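Local coordinates for endonuclease NucS (Thermococcus kodakarensis KOD1, PDB 5GKE), which cleaves DNA as a mismatch restriction endonuclease that binds double-stranded DNA, at residues Q78-P92 against S96-E110. The protein carries 1 engineered substitution. Residues are numbered along the deposited sequence; the frame is centred on the assembly and turned at random.
Sequences QPPGSRVRLELRENP and SIRRKPRETLEVELE. With nucleotides of chain D; nucleotides of chain C.
Gln78 packs its side chain against the antiparallel hairpin 92-98/103-109 of the PH-like N-terminal domain, on Ser96, Arg98 and Leu105, at the end of the sheet that faces the DNA. This is the tight end. With chi1 at -75°, anti to the carbonyl carbon, Gln78 CG comes 3.3 Å from Ser96 OG, a buried hydroxyl with no polar partner in the model; the bend at chi2 then turns the amide toward Arg98 and Glu103. NE2 sends a weak bond to Ser96 O. Glu103 OE2 accepts a hydrogen bond from N2 of DG8 of chain D at 2.9 Å, while its other oxygen is held by Arg44 and Tyr41, so the carboxylate is fixed as it meets the guanine. The Arg98 guanidinium lies between two prolines, Pro79 CG 3.5 Å above the centre of one face and Pro101 CD over the other. Next along, Arg83 and Ile97 form an antiparallel hydrogen-bonded pair.

The partly exposed Arg/Glu flank is looser. Glu87 joins Arg85 and Arg89 in a salt-bridge network that Arg89 carries across to Glu106. Past the Arg89-Glu106 bridge the strands close again, Leu109 N bonding Pro92 O at 2.8 Å, and Asn91 ND2 reaches the anti lone pair of Glu108 OE2 at 3.1 Å. Arg89 grips Glu106 end-on: NH1 and NH2 both converge on OE2, from the same face of the carboxylate, at 3.0 and 3.1 Å.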
# COMPACT_ATOMS: atom_id res chain seq x y z
N GLN A 78 13.08 1.35 0.74
CA GLN A 78 13.35 0.01 0.25
C GLN A 78 12.63 -0.97 1.15
O GLN A 78 12.58 -0.78 2.36
CB GLN A 78 14.84 -0.30 0.22
CG GLN A 78 15.61 0.36 -0.91
CD GLN A 78 15.50 -0.40 -2.22
OE1 GLN A 78 14.40 -0.62 -2.74
NE2 GLN A 78 16.65 -0.81 -2.78
N PRO A 79 12.06 -2.03 0.57
CA PRO A 79 11.40 -3.13 1.28
C PRO A 79 12.42 -4.08 1.94
O PRO A 79 13.60 -4.02 1.58
CB PRO A 79 10.59 -3.81 0.18
CG PRO A 79 11.34 -3.51 -1.07
CD PRO A 79 11.91 -2.14 -0.89
N PRO A 80 11.98 -4.93 2.88
CA PRO A 80 12.86 -5.87 3.59
C PRO A 80 13.79 -6.60 2.64
O PRO A 80 13.36 -6.91 1.54
CB PRO A 80 11.89 -6.86 4.22
CG PRO A 80 10.64 -6.14 4.37
CD PRO A 80 10.57 -5.14 3.24
N GLY A 81 15.02 -6.87 3.04
CA GLY A 81 15.96 -7.54 2.17
C GLY A 81 17.02 -6.67 1.52
O GLY A 81 18.06 -7.16 1.11
N SER A 82 16.78 -5.37 1.44
CA SER A 82 17.85 -4.46 1.05
C SER A 82 19.04 -4.58 1.99
O SER A 82 18.87 -4.87 3.17
CB SER A 82 17.34 -3.05 1.04
OG SER A 82 16.21 -3.02 0.20
N ARG A 83 20.24 -4.40 1.44
CA ARG A 83 21.47 -4.33 2.22
C ARG A 83 21.86 -2.88 2.23
O ARG A 83 21.92 -2.26 1.18
CB ARG A 83 22.61 -5.15 1.62
CG ARG A 83 22.47 -6.65 1.61
CD ARG A 83 23.77 -7.29 1.08
NE ARG A 83 23.70 -8.75 0.97
CZ ARG A 83 23.89 -9.59 1.98
NH1 ARG A 83 24.16 -9.13 3.20
NH2 ARG A 83 23.81 -10.90 1.78
N VAL A 84 22.15 -2.35 3.41
CA VAL A 84 22.47 -0.94 3.50
C VAL A 84 23.90 -0.77 3.98
O VAL A 84 24.47 -1.65 4.63
CB VAL A 84 21.50 -0.21 4.45
CG1 VAL A 84 21.80 -0.56 5.86
CG2 VAL A 84 21.58 1.29 4.25
N ARG A 85 24.50 0.34 3.60
CA ARG A 85 25.83 0.67 4.06
C ARG A 85 25.98 2.19 4.01
O ARG A 85 25.25 2.87 3.29
CB ARG A 85 26.89 -0.02 3.22
CG ARG A 85 27.01 0.52 1.82
CD ARG A 85 28.11 -0.18 1.02
NE ARG A 85 28.14 0.31 -0.36
CZ ARG A 85 27.35 -0.15 -1.33
NH1 ARG A 85 27.42 0.36 -2.55
NH2 ARG A 85 26.48 -1.12 -1.07
N LEU A 86 26.90 2.71 4.81
CA LEU A 86 27.20 4.13 4.81
C LEU A 86 28.50 4.37 4.07
O LEU A 86 29.53 3.81 4.44
CB LEU A 86 27.30 4.66 6.25
CG LEU A 86 27.77 6.10 6.47
CD1 LEU A 86 26.95 7.11 5.71
CD2 LEU A 86 27.80 6.43 7.98
N GLU A 87 28.45 5.20 3.04
CA GLU A 87 29.65 5.50 2.27
C GLU A 87 30.07 6.91 2.55
O GLU A 87 29.24 7.82 2.61
CB GLU A 87 29.41 5.30 0.77
CG GLU A 87 29.30 3.84 0.38
CD GLU A 87 29.13 3.62 -1.10
OE1 GLU A 87 28.89 4.61 -1.84
OE2 GLU A 87 29.23 2.45 -1.54
N LEU A 88 31.37 7.09 2.72
CA LEU A 88 31.91 8.41 2.96
C LEU A 88 32.35 8.99 1.63
O LEU A 88 33.30 8.52 1.00
CB LEU A 88 33.05 8.37 3.97
CG LEU A 88 32.68 8.28 5.46
CD1 LEU A 88 31.21 7.98 5.71
CD2 LEU A 88 33.56 7.28 6.21
N ARG A 89 31.62 10.01 1.22
CA ARG A 89 31.82 10.76 -0.01
C ARG A 89 31.96 12.19 0.46
O ARG A 89 32.27 12.43 1.62
CB ARG A 89 30.67 10.59 -1.00
CG ARG A 89 30.40 9.15 -1.39
CD ARG A 89 29.35 9.01 -2.48
NE ARG A 89 28.95 7.62 -2.65
CZ ARG A 89 27.83 7.21 -3.25
NH1 ARG A 89 26.98 8.10 -3.75
NH2 ARG A 89 27.55 5.91 -3.33
N GLU A 90 31.83 13.14 -0.46
CA GLU A 90 31.78 14.56 -0.09
C GLU A 90 30.86 14.77 1.13
O GLU A 90 31.18 15.54 2.04
CB GLU A 90 31.31 15.41 -1.28
CG GLU A 90 30.16 14.79 -2.11
CD GLU A 90 30.58 13.63 -3.02
OE1 GLU A 90 31.77 13.24 -3.01
OE2 GLU A 90 29.71 13.10 -3.75
N ASN A 91 29.74 14.06 1.15
CA ASN A 91 28.91 13.91 2.34
C ASN A 91 28.71 12.43 2.63
O ASN A 91 28.89 11.59 1.75
CB ASN A 91 27.57 14.59 2.15
CG ASN A 91 27.65 16.09 2.31
OD1 ASN A 91 28.14 16.59 3.33
ND2 ASN A 91 27.15 16.81 1.31
N PRO A 92 28.33 12.09 3.87
CA PRO A 92 28.02 10.67 4.09
C PRO A 92 26.81 10.28 3.25
O PRO A 92 25.93 11.10 3.03
CB PRO A 92 27.69 10.61 5.58
CG PRO A 92 28.19 11.90 6.16
CD PRO A 92 28.09 12.90 5.06
N SER A 96 21.90 1.21 0.64
CA SER A 96 20.72 0.32 0.42
C SER A 96 20.49 -0.22 -1.03
O SER A 96 19.78 0.38 -1.84
CB SER A 96 19.42 0.99 0.87
OG SER A 96 18.37 0.04 0.84
N ILE A 97 21.20 -1.30 -1.36
CA ILE A 97 21.01 -2.01 -2.63
C ILE A 97 20.02 -3.17 -2.51
O ILE A 97 19.97 -3.88 -1.50
CB ILE A 97 22.36 -2.53 -3.14
CG1 ILE A 97 23.20 -1.35 -3.64
CG2 ILE A 97 22.18 -3.57 -4.23
CD1 ILE A 97 24.66 -1.70 -3.91
N ARG A 98 19.20 -3.37 -3.53
CA ARG A 98 18.30 -4.52 -3.56
C ARG A 98 18.62 -5.37 -4.79
O ARG A 98 18.96 -4.85 -5.88
CB ARG A 98 16.85 -4.04 -3.58
CG ARG A 98 15.82 -5.09 -3.30
CD ARG A 98 14.43 -4.45 -3.35
NE ARG A 98 13.36 -5.44 -3.41
CZ ARG A 98 12.19 -5.24 -4.01
NH1 ARG A 98 11.95 -4.08 -4.60
NH2 ARG A 98 11.25 -6.19 -4.01
N ARG A 99 18.52 -6.67 -4.60
CA ARG A 99 18.69 -7.59 -5.72
C ARG A 99 17.34 -8.22 -6.06
O ARG A 99 16.56 -8.54 -5.15
CB ARG A 99 19.73 -8.65 -5.37
CG ARG A 99 20.86 -8.77 -6.37
CD ARG A 99 22.10 -9.38 -5.70
NE ARG A 99 23.33 -9.02 -6.40
CZ ARG A 99 24.54 -9.00 -5.84
NH1 ARG A 99 24.69 -9.33 -4.56
NH2 ARG A 99 25.59 -8.66 -6.57
N LYS A 100 17.07 -8.39 -7.34
CA LYS A 100 15.79 -8.97 -7.80
C LYS A 100 14.54 -8.31 -7.20
O LYS A 100 13.94 -8.82 -6.26
CB LYS A 100 15.75 -10.48 -7.56
CG LYS A 100 14.82 -11.20 -8.56
CD LYS A 100 15.05 -12.70 -8.62
CE LYS A 100 14.05 -13.37 -9.55
NZ LYS A 100 12.73 -13.53 -8.87
N PRO A 101 14.15 -7.15 -7.74
CA PRO A 101 14.87 -6.58 -8.88
C PRO A 101 16.01 -5.71 -8.42
O PRO A 101 16.13 -5.46 -7.22
CB PRO A 101 13.81 -5.74 -9.59
CG PRO A 101 12.88 -5.33 -8.49
CD PRO A 101 12.90 -6.44 -7.45
N ARG A 102 16.81 -5.23 -9.36
CA ARG A 102 17.91 -4.37 -9.00
C ARG A 102 17.36 -3.00 -8.66
O ARG A 102 16.72 -2.36 -9.50
CB ARG A 102 18.95 -4.28 -10.11
CG ARG A 102 20.35 -3.99 -9.57
CD ARG A 102 21.13 -2.97 -10.43
NE ARG A 102 20.37 -1.81 -10.92
CZ ARG A 102 20.13 -0.68 -10.25
NH1 ARG A 102 20.56 -0.53 -9.00
NH2 ARG A 102 19.44 0.31 -10.82
N GLU A 103 17.62 -2.56 -7.44
CA GLU A 103 17.22 -1.24 -6.99
C GLU A 103 18.28 -0.63 -6.07
O GLU A 103 18.78 -1.30 -5.17
CB GLU A 103 15.88 -1.32 -6.25
CG GLU A 103 14.73 -1.85 -7.09
CD GLU A 103 13.38 -1.56 -6.48
OE1 GLU A 103 12.65 -0.70 -7.03
OE2 GLU A 103 13.04 -2.20 -5.46
N THR A 104 18.61 0.64 -6.30
CA THR A 104 19.45 1.37 -5.37
C THR A 104 18.74 2.62 -4.86
O THR A 104 18.07 3.32 -5.63
CB THR A 104 20.81 1.78 -5.98
OG1 THR A 104 20.60 2.39 -7.26
CG2 THR A 104 21.68 0.57 -6.15
N LEU A 105 18.89 2.88 -3.57
CA LEU A 105 18.33 4.06 -2.93
C LEU A 105 19.45 4.90 -2.31
O LEU A 105 20.03 4.50 -1.35
CB LEU A 105 17.31 3.64 -1.86
CG LEU A 105 16.56 4.75 -1.14
CD1 LEU A 105 15.92 5.67 -2.16
CD2 LEU A 105 15.51 4.18 -0.21
N GLU A 106 19.76 6.07 -2.82
CA GLU A 106 20.87 6.80 -2.21
C GLU A 106 20.39 7.97 -1.36
O GLU A 106 19.65 8.84 -1.85
CB GLU A 106 21.84 7.30 -3.27
CG GLU A 106 22.77 6.24 -3.79
CD GLU A 106 23.80 6.80 -4.74
OE1 GLU A 106 23.53 7.84 -5.38
OE2 GLU A 106 24.89 6.19 -4.85
N VAL A 107 20.79 7.99 -0.10
CA VAL A 107 20.46 9.14 0.74
C VAL A 107 21.70 9.92 1.12
O VAL A 107 22.49 9.48 1.97
CB VAL A 107 19.70 8.74 2.01
CG1 VAL A 107 19.33 9.98 2.81
CG2 VAL A 107 18.47 7.95 1.67
N GLU A 108 21.85 11.09 0.51
CA GLU A 108 22.97 11.97 0.79
C GLU A 108 22.69 12.77 2.05
O GLU A 108 21.76 13.57 2.09
CB GLU A 108 23.20 12.92 -0.38
CG GLU A 108 24.47 13.75 -0.25
CD GLU A 108 24.58 14.86 -1.29
OE1 GLU A 108 23.87 14.81 -2.32
OE2 GLU A 108 25.39 15.79 -1.07
N LEU A 109 23.51 12.59 3.08
CA LEU A 109 23.25 13.29 4.33
C LEU A 109 24.03 14.59 4.33
O LEU A 109 25.24 14.60 4.48
CB LEU A 109 23.66 12.42 5.51
CG LEU A 109 22.99 11.05 5.54
CD1 LEU A 109 23.62 10.15 6.58
CD2 LEU A 109 21.51 11.23 5.83
N GLU A 110 23.32 15.70 4.16
CA GLU A 110 23.97 17.00 4.10
C GLU A 110 24.25 17.56 5.49
O GLU A 110 25.31 18.12 5.72
CB GLU A 110 23.12 17.98 3.31
CG GLU A 110 22.92 17.55 1.88
CD GLU A 110 22.02 18.48 1.11
OE1 GLU A 110 20.92 18.80 1.63
OE2 GLU A 110 22.42 18.90 -0.00
P DG D 8 4.99 4.73 -7.21
OP1 DG D 8 5.26 5.29 -5.86
OP2 DG D 8 4.55 5.64 -8.29
O5' DG D 8 6.33 3.99 -7.68
C5' DG D 8 6.37 3.31 -8.91
C4' DG D 8 7.13 2.01 -8.78
O4' DG D 8 8.46 2.30 -8.29
C3' DG D 8 6.53 1.01 -7.79
O3' DG D 8 6.76 -0.31 -8.23
C2' DG D 8 7.28 1.30 -6.50
C1' DG D 8 8.66 1.68 -7.03
N9 DG D 8 9.33 2.63 -6.16
C8 DG D 8 9.06 3.97 -6.03
N7 DG D 8 9.81 4.57 -5.16
C5 DG D 8 10.63 3.56 -4.67
C6 DG D 8 11.65 3.62 -3.70
O6 DG D 8 12.03 4.61 -3.05
N1 DG D 8 12.23 2.38 -3.48
C2 DG D 8 11.87 1.22 -4.14
N2 DG D 8 12.56 0.12 -3.80
N3 DG D 8 10.92 1.15 -5.05
C4 DG D 8 10.34 2.36 -5.27
P DG C 2 10.98 -16.01 -10.15
OP1 DG C 2 11.78 -17.21 -10.50
OP2 DG C 2 11.36 -14.69 -10.71
O5' DG C 2 9.45 -16.25 -10.58
C5' DG C 2 9.15 -17.23 -11.56
C4' DG C 2 7.65 -17.40 -11.70
O4' DG C 2 7.08 -17.93 -10.48
C3' DG C 2 6.88 -16.12 -12.00
O3' DG C 2 5.90 -16.40 -12.97
C2' DG C 2 6.28 -15.74 -10.65
C1' DG C 2 6.04 -17.09 -10.01
N9 DG C 2 6.10 -17.07 -8.55
C8 DG C 2 7.07 -16.45 -7.79
N7 DG C 2 6.88 -16.61 -6.51
C5 DG C 2 5.73 -17.37 -6.42
C6 DG C 2 5.05 -17.85 -5.28
O6 DG C 2 5.34 -17.69 -4.08
N1 DG C 2 3.91 -18.58 -5.62
C2 DG C 2 3.50 -18.82 -6.90
N2 DG C 2 2.38 -19.54 -7.03
N3 DG C 2 4.13 -18.38 -7.98
C4 DG C 2 5.23 -17.66 -7.66